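GH26C (Muricauda sp. MAR_2010_75, PDB 6Q78) probably hydrolyses beta-1,4-mannosidic linkages in mannans, as a family 26 glycoside hydrolase with a TIM-barrel catalytic domain. Local coordinates at residues Y71-V83 / F357-F369. Numbering follows the deposited sequence.
Sequences YNLKLLSQNSFIV and FEALTHNDVKIGF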
# COMPACT_ATOMS: atom_id res chain seq x y z
N TYR A 71 -0.03 16.14 3.76
CA TYR A 71 -0.56 17.33 3.09
C TYR A 71 -0.41 17.20 1.58
O TYR A 71 -1.35 17.45 0.82
CB TYR A 71 0.15 18.60 3.58
CG TYR A 71 -0.35 19.82 2.84
CD1 TYR A 71 -1.52 20.47 3.26
CD2 TYR A 71 0.31 20.32 1.71
CE1 TYR A 71 -2.01 21.58 2.58
CE2 TYR A 71 -0.18 21.43 1.03
CZ TYR A 71 -1.34 22.06 1.48
OH TYR A 71 -1.85 23.16 0.82
N ASN A 72 0.78 16.82 1.12
CA ASN A 72 1.03 16.87 -0.32
C ASN A 72 0.26 15.78 -1.07
O ASN A 72 -0.12 16.00 -2.22
CB ASN A 72 2.54 16.77 -0.60
CG ASN A 72 3.23 18.10 -0.41
OD1 ASN A 72 2.82 19.08 -1.02
ND2 ASN A 72 4.25 18.15 0.44
N LEU A 73 0.05 14.61 -0.45
CA LEU A 73 -0.79 13.60 -1.10
C LEU A 73 -2.22 14.08 -1.21
O LEU A 73 -2.88 13.87 -2.24
CB LEU A 73 -0.78 12.29 -0.31
CG LEU A 73 0.46 11.43 -0.49
CD1 LEU A 73 0.48 10.29 0.50
CD2 LEU A 73 0.51 10.86 -1.93
N LYS A 74 -2.72 14.68 -0.14
CA LYS A 74 -4.10 15.18 -0.15
C LYS A 74 -4.26 16.27 -1.20
O LYS A 74 -5.25 16.28 -1.95
CB LYS A 74 -4.45 15.68 1.24
CG LYS A 74 -5.87 16.21 1.43
CD LYS A 74 -6.91 15.11 1.30
CE LYS A 74 -8.25 15.67 1.76
NZ LYS A 74 -9.34 14.74 1.39
N LEU A 75 -3.26 17.16 -1.31
CA LEU A 75 -3.32 18.26 -2.27
C LEU A 75 -3.27 17.74 -3.70
O LEU A 75 -4.11 18.11 -4.53
CB LEU A 75 -2.16 19.24 -2.02
CG LEU A 75 -2.10 20.38 -3.02
CD1 LEU A 75 -3.35 21.21 -2.94
CD2 LEU A 75 -0.86 21.23 -2.77
N LEU A 76 -2.32 16.85 -4.00
CA LEU A 76 -2.20 16.42 -5.39
C LEU A 76 -3.39 15.55 -5.80
O LEU A 76 -3.79 15.57 -6.98
CB LEU A 76 -0.86 15.77 -5.67
CG LEU A 76 -0.65 14.36 -5.18
CD1 LEU A 76 -1.23 13.34 -6.17
CD2 LEU A 76 0.86 14.13 -5.03
N SER A 77 -4.04 14.89 -4.84
CA SER A 77 -5.20 14.06 -5.17
C SER A 77 -6.36 14.86 -5.76
O SER A 77 -7.27 14.27 -6.36
CB SER A 77 -5.66 13.22 -3.95
OG SER A 77 -6.38 14.04 -3.05
N GLN A 78 -6.40 16.20 -5.57
CA GLN A 78 -7.51 16.96 -6.15
C GLN A 78 -7.59 16.78 -7.66
O GLN A 78 -8.69 16.76 -8.23
CB GLN A 78 -7.38 18.46 -5.81
CG GLN A 78 -7.35 18.73 -4.31
CD GLN A 78 -8.43 17.94 -3.57
OE1 GLN A 78 -9.62 18.22 -3.72
NE2 GLN A 78 -8.03 16.93 -2.78
N ASN A 79 -6.45 16.63 -8.33
CA ASN A 79 -6.51 16.47 -9.77
C ASN A 79 -5.48 15.51 -10.36
O ASN A 79 -5.38 15.45 -11.59
CB ASN A 79 -6.33 17.82 -10.46
CG ASN A 79 -5.04 18.49 -10.11
OD1 ASN A 79 -4.13 17.87 -9.55
ND2 ASN A 79 -4.93 19.78 -10.44
N SER A 80 -4.70 14.80 -9.56
CA SER A 80 -3.63 13.97 -10.11
C SER A 80 -3.46 12.78 -9.18
O SER A 80 -4.10 12.70 -8.12
CB SER A 80 -2.30 14.75 -10.12
OG SER A 80 -2.34 15.88 -10.99
N PHE A 81 -2.57 11.85 -9.57
CA PHE A 81 -2.24 10.74 -8.68
C PHE A 81 -0.86 10.16 -9.02
O PHE A 81 -0.44 10.11 -10.18
CB PHE A 81 -3.31 9.62 -8.70
CG PHE A 81 -3.63 9.11 -10.07
CD1 PHE A 81 -2.88 8.09 -10.63
CD2 PHE A 81 -4.69 9.63 -10.79
CE1 PHE A 81 -3.14 7.63 -11.91
CE2 PHE A 81 -4.99 9.17 -12.08
CZ PHE A 81 -4.22 8.16 -12.64
N ILE A 82 -0.17 9.70 -7.98
CA ILE A 82 1.12 9.04 -8.18
C ILE A 82 0.88 7.60 -8.58
O ILE A 82 -0.03 6.95 -8.05
CB ILE A 82 1.94 9.13 -6.88
CG1 ILE A 82 2.28 10.60 -6.60
CG2 ILE A 82 3.23 8.31 -6.97
CD1 ILE A 82 2.89 10.84 -5.20
N VAL A 83 1.69 7.09 -9.51
CA VAL A 83 1.69 5.69 -9.89
C VAL A 83 2.97 5.03 -9.40
O VAL A 83 4.07 5.51 -9.69
CB VAL A 83 1.56 5.55 -11.41
CG1 VAL A 83 1.82 4.12 -11.87
CG2 VAL A 83 0.14 6.01 -11.83
N PHE A 357 -7.40 3.78 -16.41
CA PHE A 357 -7.42 5.24 -16.30
C PHE A 357 -8.83 5.76 -16.09
O PHE A 357 -9.05 6.68 -15.29
CB PHE A 357 -6.79 5.88 -17.53
CG PHE A 357 -6.74 7.39 -17.46
CD1 PHE A 357 -5.75 8.01 -16.70
CD2 PHE A 357 -7.70 8.17 -18.10
CE1 PHE A 357 -5.70 9.43 -16.63
CE2 PHE A 357 -7.66 9.56 -18.02
CZ PHE A 357 -6.66 10.18 -17.29
N GLU A 358 -9.79 5.20 -16.82
CA GLU A 358 -11.18 5.63 -16.66
C GLU A 358 -11.69 5.35 -15.25
O GLU A 358 -12.36 6.20 -14.65
CB GLU A 358 -12.04 4.93 -17.71
CG GLU A 358 -11.75 5.46 -19.09
CD GLU A 358 -12.18 6.89 -19.21
OE1 GLU A 358 -13.24 7.22 -18.63
OE2 GLU A 358 -11.47 7.69 -19.84
N ALA A 359 -11.39 4.18 -14.70
CA ALA A 359 -11.84 3.91 -13.34
C ALA A 359 -11.21 4.87 -12.34
O ALA A 359 -11.82 5.18 -11.31
CB ALA A 359 -11.52 2.46 -12.97
N LEU A 360 -9.95 5.29 -12.58
CA LEU A 360 -9.25 6.18 -11.65
C LEU A 360 -9.69 7.63 -11.75
O LEU A 360 -9.35 8.42 -10.86
CB LEU A 360 -7.74 6.13 -11.92
CG LEU A 360 -7.04 4.80 -11.66
CD1 LEU A 360 -5.57 4.80 -12.11
CD2 LEU A 360 -7.11 4.50 -10.19
N THR A 361 -10.42 8.02 -12.79
CA THR A 361 -10.69 9.44 -13.00
C THR A 361 -12.16 9.78 -13.21
O THR A 361 -12.56 10.91 -12.93
CB THR A 361 -9.86 10.00 -14.18
OG1 THR A 361 -10.20 9.31 -15.39
CG2 THR A 361 -8.38 9.87 -13.92
N HIS A 362 -12.96 8.87 -13.76
CA HIS A 362 -14.33 9.24 -14.13
C HIS A 362 -15.10 9.67 -12.89
O HIS A 362 -14.87 9.18 -11.79
CB HIS A 362 -15.04 8.04 -14.75
CG HIS A 362 -16.44 8.31 -15.19
ND1 HIS A 362 -16.73 9.01 -16.34
CD2 HIS A 362 -17.64 7.95 -14.66
CE1 HIS A 362 -18.05 9.09 -16.49
NE2 HIS A 362 -18.62 8.45 -15.47
N ASN A 363 -16.04 10.60 -13.09
CA ASN A 363 -16.93 11.02 -12.00
C ASN A 363 -16.15 11.67 -10.86
O ASN A 363 -16.51 11.52 -9.68
CB ASN A 363 -17.82 9.87 -11.51
CG ASN A 363 -19.07 10.35 -10.78
OD1 ASN A 363 -19.56 11.47 -11.02
ND2 ASN A 363 -19.59 9.52 -9.89
N ASP A 364 -15.07 12.38 -11.19
CA ASP A 364 -14.36 13.20 -10.20
C ASP A 364 -13.82 12.39 -9.01
O ASP A 364 -13.81 12.87 -7.88
CB ASP A 364 -15.23 14.37 -9.73
CG ASP A 364 -15.60 15.28 -10.88
OD1 ASP A 364 -14.67 15.91 -11.44
OD2 ASP A 364 -16.80 15.36 -11.25
N VAL A 365 -13.37 11.16 -9.25
CA VAL A 365 -12.59 10.43 -8.25
C VAL A 365 -11.33 11.22 -7.91
O VAL A 365 -10.67 11.79 -8.79
CB VAL A 365 -12.26 9.02 -8.78
CG1 VAL A 365 -11.18 8.31 -7.93
CG2 VAL A 365 -13.53 8.14 -8.87
N LYS A 366 -11.00 11.28 -6.61
CA LYS A 366 -9.79 11.94 -6.11
C LYS A 366 -8.99 10.94 -5.30
O LYS A 366 -9.41 10.53 -4.21
CB LYS A 366 -10.15 13.15 -5.25
CG LYS A 366 -10.83 14.27 -6.01
CD LYS A 366 -11.18 15.42 -5.07
CE LYS A 366 -11.96 16.48 -5.81
NZ LYS A 366 -12.47 17.50 -4.85
N ILE A 367 -7.81 10.54 -5.80
CA ILE A 367 -6.96 9.58 -5.10
C ILE A 367 -5.54 10.13 -5.09
O ILE A 367 -5.11 10.79 -6.04
CB ILE A 367 -6.96 8.18 -5.75
CG1 ILE A 367 -6.68 8.28 -7.25
CG2 ILE A 367 -8.27 7.41 -5.45
CD1 ILE A 367 -6.12 6.97 -7.84
N GLY A 368 -4.80 9.82 -4.02
CA GLY A 368 -3.42 10.30 -3.95
C GLY A 368 -2.47 9.42 -4.73
O GLY A 368 -1.47 9.91 -5.26
N PHE A 369 -2.77 8.13 -4.82
CA PHE A 369 -1.84 7.22 -5.48
C PHE A 369 -2.52 5.92 -5.84
O PHE A 369 -3.56 5.57 -5.28
CB PHE A 369 -0.58 6.95 -4.64
CG PHE A 369 -0.83 6.18 -3.38
CD1 PHE A 369 -1.11 6.84 -2.21
CD2 PHE A 369 -0.73 4.80 -3.36
CE1 PHE A 369 -1.31 6.10 -1.00
CE2 PHE A 369 -0.89 4.07 -2.16
CZ PHE A 369 -1.18 4.73 -1.00
O HOH W 1 -6.86 12.09 -8.17
O HOH W 2 -7.77 11.94 -1.47
O HOH W 3 -9.83 14.52 -9.53
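The ring of F81 packs against F357, L360 and T361, in the last turns of helix 351-361, and illustrates how one aromatic side chain can tie a barrel strand to the helix outside it. The side chains of L360 and F81 cross at about a right angle, with L360 CD1 3.7 Å from F81 CZ. At the ring's edge, near its plane, come T361 CG2, 3.9 Å from F81 CE2, and F357 CD1. I367 runs alongside F81, pointing the same way; with CG held between backbone N and carbonyl carbon (chi1 54°), F81 reaches back towards the helix. T361 itself is fixed by its hydroxyl, which donates to F357 O, and sets CG2 above one face of the F357 ring, offset toward its rim.

Where the strands begin, I82 N donates to G368 O (3.0 Å), and the CB atoms of I82 and F369 pack on the same side of the sheet. A bend at chi2 (-46°) folds Q78 back, so that NE2 bonds K74 O while Q78 OE1 receives K366 NZ at 3.1 Å; S77 OG grips K74 O from the other face of its plane. K366 NZ also forms a salt bridge with E325. A water accepts from I367 N and lies within bonding distance of S77 O and S80 O.

In the TIM barrel, strands 81-86 and 369-372, first and eighth, thus pair in parallel and close it, with helix 306-327 backing L360 and strand 330-336 flanking I367 and F369.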